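Local coordinates for uncharacterized protein UL16 (Human herpesvirus 5 strain ad169, PDB 2WY3) that helps cytomegalovirus evade natural killer cells by sequestering ligands of the host KLRK1 receptor inside the infected cell, at residues E45-G50 with C114-N119; W65-D70 with L84-K89; Y40-E45 with T92-K97. One frame throughout, in Å; residues are numbered along the deposited sequence.

Contact 1. Residues E45-G50 with C114-N119. With NAG (2-acetamido-2-deoxy-beta-D-glucopyranose), chain K.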
# COMPACT_ATOMS: atom_id res chain seq x y z
N GLU B 45 -14.32 9.34 -13.72
CA GLU B 45 -13.26 10.18 -14.27
C GLU B 45 -13.28 11.60 -13.74
O GLU B 45 -12.24 12.18 -13.46
CB GLU B 45 -13.33 10.21 -15.80
CG GLU B 45 -12.65 9.04 -16.48
CD GLU B 45 -12.60 9.21 -17.99
OE1 GLU B 45 -12.34 10.34 -18.44
OE2 GLU B 45 -12.82 8.21 -18.71
N ASP B 46 -14.47 12.18 -13.59
CA ASP B 46 -14.56 13.58 -13.18
C ASP B 46 -14.71 13.76 -11.67
O ASP B 46 -14.79 14.89 -11.19
CB ASP B 46 -15.70 14.29 -13.93
CG ASP B 46 -17.08 13.93 -13.40
OD1 ASP B 46 -17.20 13.02 -12.55
OD2 ASP B 46 -18.06 14.56 -13.84
N GLU B 47 -14.70 12.67 -10.92
CA GLU B 47 -14.95 12.77 -9.49
C GLU B 47 -13.77 13.33 -8.71
O GLU B 47 -12.65 12.81 -8.78
CB GLU B 47 -15.38 11.43 -8.89
CG GLU B 47 -15.85 11.57 -7.43
CD GLU B 47 -16.32 10.26 -6.83
OE1 GLU B 47 -16.29 9.24 -7.55
OE2 GLU B 47 -16.73 10.26 -5.65
N ILE B 48 -14.03 14.39 -7.95
CA ILE B 48 -13.04 14.96 -7.06
C ILE B 48 -13.16 14.35 -5.68
O ILE B 48 -14.23 14.42 -5.04
CB ILE B 48 -13.19 16.49 -6.96
CG1 ILE B 48 -13.04 17.11 -8.36
CG2 ILE B 48 -12.18 17.05 -5.98
CD1 ILE B 48 -13.46 18.57 -8.44
N ILE B 49 -12.08 13.70 -5.24
CA ILE B 49 -11.99 13.15 -3.90
C ILE B 49 -10.75 13.74 -3.22
O ILE B 49 -9.96 14.43 -3.87
CB ILE B 49 -11.92 11.61 -3.94
CG1 ILE B 49 -10.79 11.13 -4.86
CG2 ILE B 49 -13.25 11.05 -4.44
CD1 ILE B 49 -10.58 9.62 -4.81
N GLY B 50 -10.56 13.51 -1.93
CA GLY B 50 -9.40 14.10 -1.29
C GLY B 50 -9.32 13.87 0.19
O GLY B 50 -10.14 13.15 0.77
N CYS B 114 -10.63 11.33 5.03
CA CYS B 114 -10.77 11.00 3.61
C CYS B 114 -12.20 11.28 3.18
O CYS B 114 -13.14 10.71 3.72
CB CYS B 114 -10.43 9.55 3.34
SG CYS B 114 -8.64 9.30 3.57
N LEU B 115 -12.34 12.16 2.18
CA LEU B 115 -13.61 12.78 1.87
C LEU B 115 -14.20 12.22 0.60
O LEU B 115 -13.46 11.84 -0.30
CB LEU B 115 -13.41 14.28 1.63
CG LEU B 115 -12.73 15.09 2.73
CD1 LEU B 115 -12.68 16.57 2.33
CD2 LEU B 115 -13.48 14.91 4.04
N ARG B 116 -15.52 12.18 0.55
CA ARG B 116 -16.26 11.87 -0.68
C ARG B 116 -17.62 12.53 -0.64
O ARG B 116 -18.24 12.62 0.41
CB ARG B 116 -16.47 10.36 -0.84
CG ARG B 116 -16.79 9.96 -2.29
CD ARG B 116 -16.81 8.45 -2.49
NE ARG B 116 -16.77 8.14 -3.92
CZ ARG B 116 -16.62 6.93 -4.44
NH1 ARG B 116 -16.48 5.88 -3.63
NH2 ARG B 116 -16.60 6.77 -5.75
N CYS B 117 -18.10 12.93 -1.81
CA CYS B 117 -19.43 13.51 -1.92
C CYS B 117 -20.44 12.43 -2.30
O CYS B 117 -20.25 11.71 -3.27
CB CYS B 117 -19.41 14.61 -2.98
SG CYS B 117 -20.95 15.53 -3.13
N GLU B 118 -21.52 12.32 -1.53
CA GLU B 118 -22.57 11.37 -1.86
C GLU B 118 -23.91 12.09 -1.77
O GLU B 118 -24.21 12.74 -0.77
CB GLU B 118 -22.54 10.16 -0.93
CG GLU B 118 -23.72 9.21 -1.14
CD GLU B 118 -23.91 8.21 -0.01
OE1 GLU B 118 -22.96 8.00 0.78
OE2 GLU B 118 -25.01 7.63 0.10
N ASN B 119 -24.72 11.99 -2.82
CA ASN B 119 -26.00 12.67 -2.85
C ASN B 119 -25.85 14.14 -2.48
O ASN B 119 -26.71 14.71 -1.81
CB ASN B 119 -26.99 12.02 -1.88
CG ASN B 119 -27.27 10.57 -2.22
OD1 ASN B 119 -26.89 10.08 -3.29
ND2 ASN B 119 -27.94 9.86 -1.31
C1 NAG K . -8.95 12.08 -17.78
C2 NAG K . -9.78 12.94 -18.73
C3 NAG K . -9.64 12.45 -20.17
C4 NAG K . -8.17 12.45 -20.53
C5 NAG K . -7.40 11.57 -19.55
C6 NAG K . -5.91 11.60 -19.87
C7 NAG K . -11.78 14.05 -17.92
C8 NAG K . -13.26 13.99 -17.74
N2 NAG K . -11.18 12.94 -18.35
O3 NAG K . -10.34 13.30 -21.05
O4 NAG K . -8.02 11.96 -21.85
O5 NAG K . -7.60 11.98 -18.21
O6 NAG K . -5.26 10.59 -19.13
O7 NAG K . -11.16 15.09 -17.67
O HOH W 1 -16.48 12.67 -4.19
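Glu47 and Arg116 reach each other because both leave their backbones with CG anti to the backbone N, chi1 -171° for the glutamate and -160° for the arginine, and both then run on extended. Their stems cross at about a right angle, yet the terminal groups come out nearly coplanar. The guanidinium is presented side-on, NE and NH2 taking one carboxylate oxygen each: NE to OE2 of Glu47 at 2.7 Å, with an N-H...O angle of 169°, and NH2 to OE1 at 3.1 Å. Both oxygens sit close to the guanidinium plane and are approached on their syn sides. This two-point grip fixes the rotation of both groups, and Arg116 NH2 also reaches the carbonyl of Glu41. Water 1 sits beside the salt bridge, 2.8 Å from Glu47 OE2, and accepts a bond from Cys117 N at 2.9 Å.

Further into the domain the two chains meet through their backbones. Leu115 N donates to Gly50 O at 2.8 Å in an antiparallel hydrogen-bonded pair that lacks its return bond: Gly50 N is buried with no partner, while Leu115 O accepts from the hydroxyl of Tyr40. CB and CG of Leu115 lie against that same Gly50 oxygen, 3.6 Å from it at CB. Gly50-Leu115 is the one bridge between these segments; from Glu47 to Arg116 and Cys117 the link is made by the salt bridge and water 1. Cys114 is joined to Cys38 of the facing sheet, the disulfide across two sheets that is characteristic of an immunoglobulin-like beta-sandwich.

Contact 2. Residues W65-D70 with L84-K89. With NAG (2-acetamido-2-deoxy-beta-D-glucopyranose), chain K.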
# COMPACT_ATOMS: atom_id res chain seq x y z
N TRP B 65 -5.68 18.11 0.33
CA TRP B 65 -5.21 17.74 -0.99
C TRP B 65 -6.31 17.03 -1.76
O TRP B 65 -7.16 16.38 -1.15
CB TRP B 65 -3.89 16.94 -0.96
CG TRP B 65 -3.89 15.46 -0.56
CD1 TRP B 65 -3.70 14.95 0.70
CD2 TRP B 65 -3.97 14.33 -1.44
NE1 TRP B 65 -3.68 13.56 0.65
CE2 TRP B 65 -3.85 13.16 -0.65
CE3 TRP B 65 -4.14 14.19 -2.83
CZ2 TRP B 65 -3.91 11.86 -1.20
CZ3 TRP B 65 -4.20 12.90 -3.38
CH2 TRP B 65 -4.09 11.76 -2.56
N LEU B 66 -6.32 17.20 -3.08
CA LEU B 66 -7.44 16.75 -3.91
C LEU B 66 -6.96 15.96 -5.12
O LEU B 66 -5.89 16.21 -5.66
CB LEU B 66 -8.27 17.95 -4.40
CG LEU B 66 -8.95 18.82 -3.33
CD1 LEU B 66 -9.60 20.03 -3.99
CD2 LEU B 66 -9.97 17.99 -2.54
N TYR B 67 -7.80 15.01 -5.55
CA TYR B 67 -7.47 14.06 -6.60
C TYR B 67 -8.63 13.98 -7.58
O TYR B 67 -9.80 13.98 -7.17
CB TYR B 67 -7.24 12.69 -5.95
CG TYR B 67 -6.49 11.67 -6.78
CD1 TYR B 67 -7.14 10.52 -7.25
CD2 TYR B 67 -5.13 11.82 -7.05
CE1 TYR B 67 -6.44 9.57 -7.99
CE2 TYR B 67 -4.45 10.88 -7.77
CZ TYR B 67 -5.10 9.76 -8.23
OH TYR B 67 -4.40 8.83 -8.96
N GLN B 68 -8.34 13.96 -8.88
CA GLN B 68 -9.37 13.87 -9.91
C GLN B 68 -8.78 13.27 -11.17
O GLN B 68 -7.71 13.69 -11.62
CB GLN B 68 -9.95 15.25 -10.23
CG GLN B 68 -11.15 15.26 -11.20
CD GLN B 68 -11.52 16.66 -11.67
OE1 GLN B 68 -10.66 17.55 -11.71
NE2 GLN B 68 -12.79 16.87 -12.03
N ASN B 69 -9.49 12.31 -11.76
CA ASN B 69 -9.02 11.70 -13.00
C ASN B 69 -7.57 11.24 -12.85
O ASN B 69 -6.72 11.55 -13.68
CB ASN B 69 -9.18 12.69 -14.15
CG ASN B 69 -9.11 12.01 -15.51
OD1 ASN B 69 -9.14 10.78 -15.61
ND2 ASN B 69 -9.05 12.82 -16.55
N ASP B 70 -7.31 10.52 -11.76
CA ASP B 70 -6.01 9.90 -11.50
C ASP B 70 -4.83 10.87 -11.42
O ASP B 70 -3.69 10.48 -11.66
CB ASP B 70 -5.72 8.81 -12.53
CG ASP B 70 -6.79 7.74 -12.56
OD1 ASP B 70 -7.13 7.21 -11.48
OD2 ASP B 70 -7.31 7.45 -13.66
N LEU B 84 4.45 10.38 0.82
CA LEU B 84 3.56 10.02 -0.27
C LEU B 84 2.25 10.78 -0.14
O LEU B 84 1.67 10.86 0.95
CB LEU B 84 3.28 8.52 -0.26
CG LEU B 84 2.40 7.94 -1.38
CD1 LEU B 84 2.94 8.31 -2.76
CD2 LEU B 84 2.35 6.42 -1.23
N GLN B 85 1.78 11.34 -1.25
CA GLN B 85 0.53 12.09 -1.25
C GLN B 85 -0.08 12.00 -2.65
O GLN B 85 -0.06 12.96 -3.43
CB GLN B 85 0.82 13.56 -0.88
CG GLN B 85 -0.44 14.42 -0.67
CD GLN B 85 -0.30 15.79 -1.32
OE1 GLN B 85 -0.05 16.80 -0.65
NE2 GLN B 85 -0.45 15.84 -2.65
N ASP B 86 -0.62 10.82 -2.96
CA ASP B 86 -1.06 10.54 -4.32
C ASP B 86 -2.03 9.37 -4.30
O ASP B 86 -2.16 8.68 -3.28
CB ASP B 86 0.18 10.16 -5.15
CG ASP B 86 -0.03 10.30 -6.65
OD1 ASP B 86 -1.12 10.73 -7.10
OD2 ASP B 86 0.92 9.97 -7.39
N GLY B 87 -2.69 9.13 -5.42
CA GLY B 87 -3.62 8.02 -5.52
C GLY B 87 -3.06 6.96 -6.44
O GLY B 87 -2.11 7.20 -7.19
N LEU B 88 -3.66 5.77 -6.40
CA LEU B 88 -3.34 4.74 -7.38
C LEU B 88 -4.55 3.85 -7.59
O LEU B 88 -5.36 3.67 -6.69
CB LEU B 88 -2.13 3.92 -6.95
CG LEU B 88 -2.14 3.03 -5.71
CD1 LEU B 88 -3.11 1.86 -5.86
CD2 LEU B 88 -0.73 2.51 -5.51
N LYS B 89 -4.68 3.31 -8.79
CA LYS B 89 -5.80 2.42 -9.09
C LYS B 89 -5.34 0.98 -9.04
O LYS B 89 -4.32 0.62 -9.63
CB LYS B 89 -6.37 2.72 -10.48
CG LYS B 89 -7.28 3.94 -10.52
CD LYS B 89 -7.95 4.08 -11.88
CE LYS B 89 -6.94 4.34 -12.98
NZ LYS B 89 -7.59 4.60 -14.29
C1 NAG K . -8.95 12.08 -17.78
C2 NAG K . -9.78 12.94 -18.73
C3 NAG K . -9.64 12.45 -20.17
C4 NAG K . -8.17 12.45 -20.53
C5 NAG K . -7.40 11.57 -19.55
C6 NAG K . -5.91 11.60 -19.87
C7 NAG K . -11.78 14.05 -17.92
C8 NAG K . -13.26 13.99 -17.74
N2 NAG K . -11.18 12.94 -18.35
O3 NAG K . -10.34 13.30 -21.05
O4 NAG K . -8.02 11.96 -21.85
O5 NAG K . -7.60 11.98 -18.21
O6 NAG K . -5.26 10.59 -19.13
O7 NAG K . -11.16 15.09 -17.67
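Carbon-on-ring contacts carry most of the meeting between Trp65 and Gln85 and between Tyr67 and Gly87. CG of Gln85, anti to the backbone N (chi1 -172°), sits 3.4 Å from the centroid of the Trp65 five-membered ring and 1° off its normal, a CH-pi contact. A bend at the next torsion lays the amide almost parallel to the indole, 10° between the planes. Asn75 and the backbone N of Phe76 bind that amide, which fixes its rotation, while Trp65 NE1 bonds to Thr100. Two residues further along the strand, Gly87 CA lies over the Tyr67 ring, 4.0 Å from its centroid, and the bare glycine lets the ring come close.

At the rim Lys89 NZ makes a salt bridge to Asp70 OD2 at 2.9 Å, from above the carboxylate plane. Asp86 OD1 stands at the Tyr67 ring edge, 3.4 Å from CE2, and pairs with a basic side chain of the other protein; a polar side chain of that protein hydrogen-bonds to OD2.

The axes of 65-68 and 84-89, in different sheets, approach to 7.9 Å; the chemistry implies an inter-sheet filling of rings and carbons, with Asp86 turning its charge to the other protein.

Contact 3. Residues Y40-E45 with T92-K97. With NAG (2-acetamido-2-deoxy-beta-D-glucopyranose), chain I; NAG (2-acetamido-2-deoxy-beta-D-glucopyranose), chain K.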
# COMPACT_ATOMS: atom_id res chain seq x y z
N TYR B 40 -11.53 3.72 -2.16
CA TYR B 40 -12.67 4.27 -2.90
C TYR B 40 -13.08 3.34 -4.03
O TYR B 40 -12.31 3.12 -4.96
CB TYR B 40 -12.27 5.60 -3.56
CG TYR B 40 -12.06 6.78 -2.64
CD1 TYR B 40 -13.04 7.76 -2.49
CD2 TYR B 40 -10.87 6.93 -1.94
CE1 TYR B 40 -12.84 8.85 -1.66
CE2 TYR B 40 -10.66 8.00 -1.10
CZ TYR B 40 -11.65 8.96 -0.96
OH TYR B 40 -11.42 10.03 -0.13
N GLU B 41 -14.30 2.82 -3.98
CA GLU B 41 -14.80 2.01 -5.09
C GLU B 41 -15.50 2.87 -6.14
O GLU B 41 -16.11 3.89 -5.80
CB GLU B 41 -15.78 0.95 -4.56
CG GLU B 41 -15.11 0.05 -3.53
CD GLU B 41 -16.04 -0.97 -2.91
OE1 GLU B 41 -16.99 -0.57 -2.21
OE2 GLU B 41 -15.80 -2.18 -3.12
N ASN B 42 -15.34 2.48 -7.40
CA ASN B 42 -16.07 3.05 -8.53
C ASN B 42 -15.96 4.57 -8.67
O ASN B 42 -16.96 5.27 -8.87
CB ASN B 42 -17.53 2.61 -8.49
CG ASN B 42 -17.71 1.15 -8.90
OD1 ASN B 42 -16.74 0.45 -9.20
ND2 ASN B 42 -18.96 0.70 -8.94
N VAL B 43 -14.74 5.07 -8.58
CA VAL B 43 -14.46 6.48 -8.77
C VAL B 43 -14.64 6.82 -10.24
O VAL B 43 -14.10 6.13 -11.11
CB VAL B 43 -13.02 6.83 -8.33
CG1 VAL B 43 -12.70 8.29 -8.64
CG2 VAL B 43 -12.86 6.54 -6.84
N THR B 44 -15.41 7.87 -10.56
CA THR B 44 -15.58 8.24 -11.96
C THR B 44 -14.49 9.20 -12.41
O THR B 44 -13.84 9.83 -11.59
CB THR B 44 -16.96 8.87 -12.25
OG1 THR B 44 -17.10 10.06 -11.48
CG2 THR B 44 -18.07 7.90 -11.90
N GLU B 45 -14.32 9.34 -13.72
CA GLU B 45 -13.26 10.18 -14.27
C GLU B 45 -13.28 11.60 -13.74
O GLU B 45 -12.24 12.18 -13.46
CB GLU B 45 -13.33 10.21 -15.80
CG GLU B 45 -12.65 9.04 -16.48
CD GLU B 45 -12.60 9.21 -17.99
OE1 GLU B 45 -12.34 10.34 -18.44
OE2 GLU B 45 -12.82 8.21 -18.71
N THR B 92 -6.81 -5.49 -9.96
CA THR B 92 -7.64 -6.68 -9.78
C THR B 92 -9.07 -6.38 -9.34
O THR B 92 -9.96 -7.21 -9.50
CB THR B 92 -7.00 -7.71 -8.82
OG1 THR B 92 -6.79 -7.12 -7.54
CG2 THR B 92 -5.69 -8.22 -9.39
N VAL B 93 -9.28 -5.18 -8.80
CA VAL B 93 -10.59 -4.71 -8.37
C VAL B 93 -10.68 -3.24 -8.76
O VAL B 93 -9.65 -2.58 -8.89
CB VAL B 93 -10.79 -4.86 -6.85
CG1 VAL B 93 -11.07 -6.31 -6.48
CG2 VAL B 93 -9.56 -4.34 -6.08
N PRO B 94 -11.91 -2.72 -8.96
CA PRO B 94 -12.16 -1.33 -9.38
C PRO B 94 -12.07 -0.36 -8.22
O PRO B 94 -13.06 0.28 -7.87
CB PRO B 94 -13.61 -1.37 -9.87
CG PRO B 94 -14.01 -2.80 -9.92
CD PRO B 94 -13.14 -3.53 -8.96
N VAL B 95 -10.89 -0.25 -7.63
CA VAL B 95 -10.67 0.52 -6.42
C VAL B 95 -9.58 1.54 -6.67
O VAL B 95 -8.53 1.22 -7.24
CB VAL B 95 -10.21 -0.41 -5.29
CG1 VAL B 95 -9.82 0.40 -4.04
CG2 VAL B 95 -11.30 -1.43 -4.96
N THR B 96 -9.81 2.77 -6.21
CA THR B 96 -8.76 3.78 -6.18
C THR B 96 -8.38 3.98 -4.71
O THR B 96 -9.25 4.12 -3.87
CB THR B 96 -9.26 5.12 -6.73
OG1 THR B 96 -9.66 4.95 -8.10
CG2 THR B 96 -8.16 6.17 -6.65
N LYS B 97 -7.09 3.97 -4.40
CA LYS B 97 -6.67 4.25 -3.04
C LYS B 97 -5.97 5.60 -3.00
O LYS B 97 -5.17 5.92 -3.88
CB LYS B 97 -5.70 3.18 -2.54
CG LYS B 97 -6.38 1.86 -2.19
CD LYS B 97 -5.33 0.79 -1.93
CE LYS B 97 -5.97 -0.48 -1.40
NZ LYS B 97 -4.98 -1.59 -1.37
C1 NAG I . -18.92 -0.68 -9.35
C2 NAG I . -19.78 -1.34 -8.27
C3 NAG I . -20.13 -2.78 -8.61
C4 NAG I . -20.62 -2.90 -10.05
C5 NAG I . -19.62 -2.24 -10.99
C6 NAG I . -20.09 -2.34 -12.44
C7 NAG I . -19.57 -0.76 -5.92
C8 NAG I . -18.99 -1.23 -4.62
N2 NAG I . -19.06 -1.31 -7.02
O3 NAG I . -21.14 -3.24 -7.73
O4 NAG I . -20.77 -4.26 -10.39
O5 NAG I . -19.43 -0.88 -10.65
O6 NAG I . -21.23 -1.52 -12.61
O7 NAG I . -20.47 0.07 -5.95
C1 NAG K . -8.95 12.08 -17.78
C2 NAG K . -9.78 12.94 -18.73
C3 NAG K . -9.64 12.45 -20.17
C4 NAG K . -8.17 12.45 -20.53
C5 NAG K . -7.40 11.57 -19.55
C6 NAG K . -5.91 11.60 -19.87
C7 NAG K . -11.78 14.05 -17.92
C8 NAG K . -13.26 13.99 -17.74
N2 NAG K . -11.18 12.94 -18.35
O3 NAG K . -10.34 13.30 -21.05
O4 NAG K . -8.02 11.96 -21.85
O5 NAG K . -7.60 11.98 -18.21
O6 NAG K . -5.26 10.59 -19.13
O7 NAG K . -11.16 15.09 -17.67
O HOH W 2 -12.32 3.38 -8.37
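Tyr40 and Thr96 form the tight end of this contact, an antiparallel hydrogen-bonded pair with both bonds made. Tyr40 N donates to Thr96 O at 2.9 Å, and Thr96 N returns a bond to Tyr40 O at 2.8 Å. Thr96 O also stands in the plane of the tyrosine ring, at its edge, and CB of Tyr40 closes to 3.4 Å from it. From the loop that follows strand 34-41, the methyl CG2 of Val43 packs across Thr96, 3.8 Å from OG1. That hydroxyl is anti to the carbonyl carbon (chi1 -61°), a setting that brings it to Val43 and within 3.1 Å of water 2. The tyrosine ring runs on toward strand 110-118, where Leu115 O takes its OH.

Glu41 and Val95, the next pair, are non-hydrogen-bonded and have their side chains on the other face. Here strand 34-41 is an outer strand of the three-stranded sheet in this immunoglobulin-like domain, and the regular pairing ends after Glu41, with one more backbone bond beyond it. Pro94 centres an inverse gamma turn that brings its carbonyl round to take that nearly straight bond from Asn42 N, at 3.2 Å. Water 2 bridges the two segments, accepting from Val43 N and donating to the same Pro94 carbonyl.

Beyond this lie sugar, solvent and the partner protein. Asn42 ND2 carries an N-linked NAG, whose acetyl methyl rests by Glu41 OE1. Glu45, past the last paired residue, accepts a 2.8 Å hydrogen bond at OE1 from N2 of the NAG on Asn69. In segment 92-97, Thr92 OG1 hydrogen-bonds to an acidic side chain of the partner protein.

How the contacts relate
Contact 1 is the buried one; contacts 2 and 3 are only partly buried. All three reach the sugar on Asn69, but only 2 and 3 reach the partner protein. Contact 1 pairs neighbouring strands of the six-stranded sheet, contact 3 pairs strands of the three-stranded sheet, and contact 2 packs one sheet against the other. Both in-sheet contacts use backbone bonds, contact 1 adding a buried Glu-Arg pair, while contact 2 is mostly CH-pi with its ion pair at the rim. Tyr67 N bonding to Ile49 O ties contact 2 to contact 1, and Lys97 N bonding to Leu88 O ties it to contact 3. Along the chain, contacts 1 and 3 interlock, and contact 2 nests inside both.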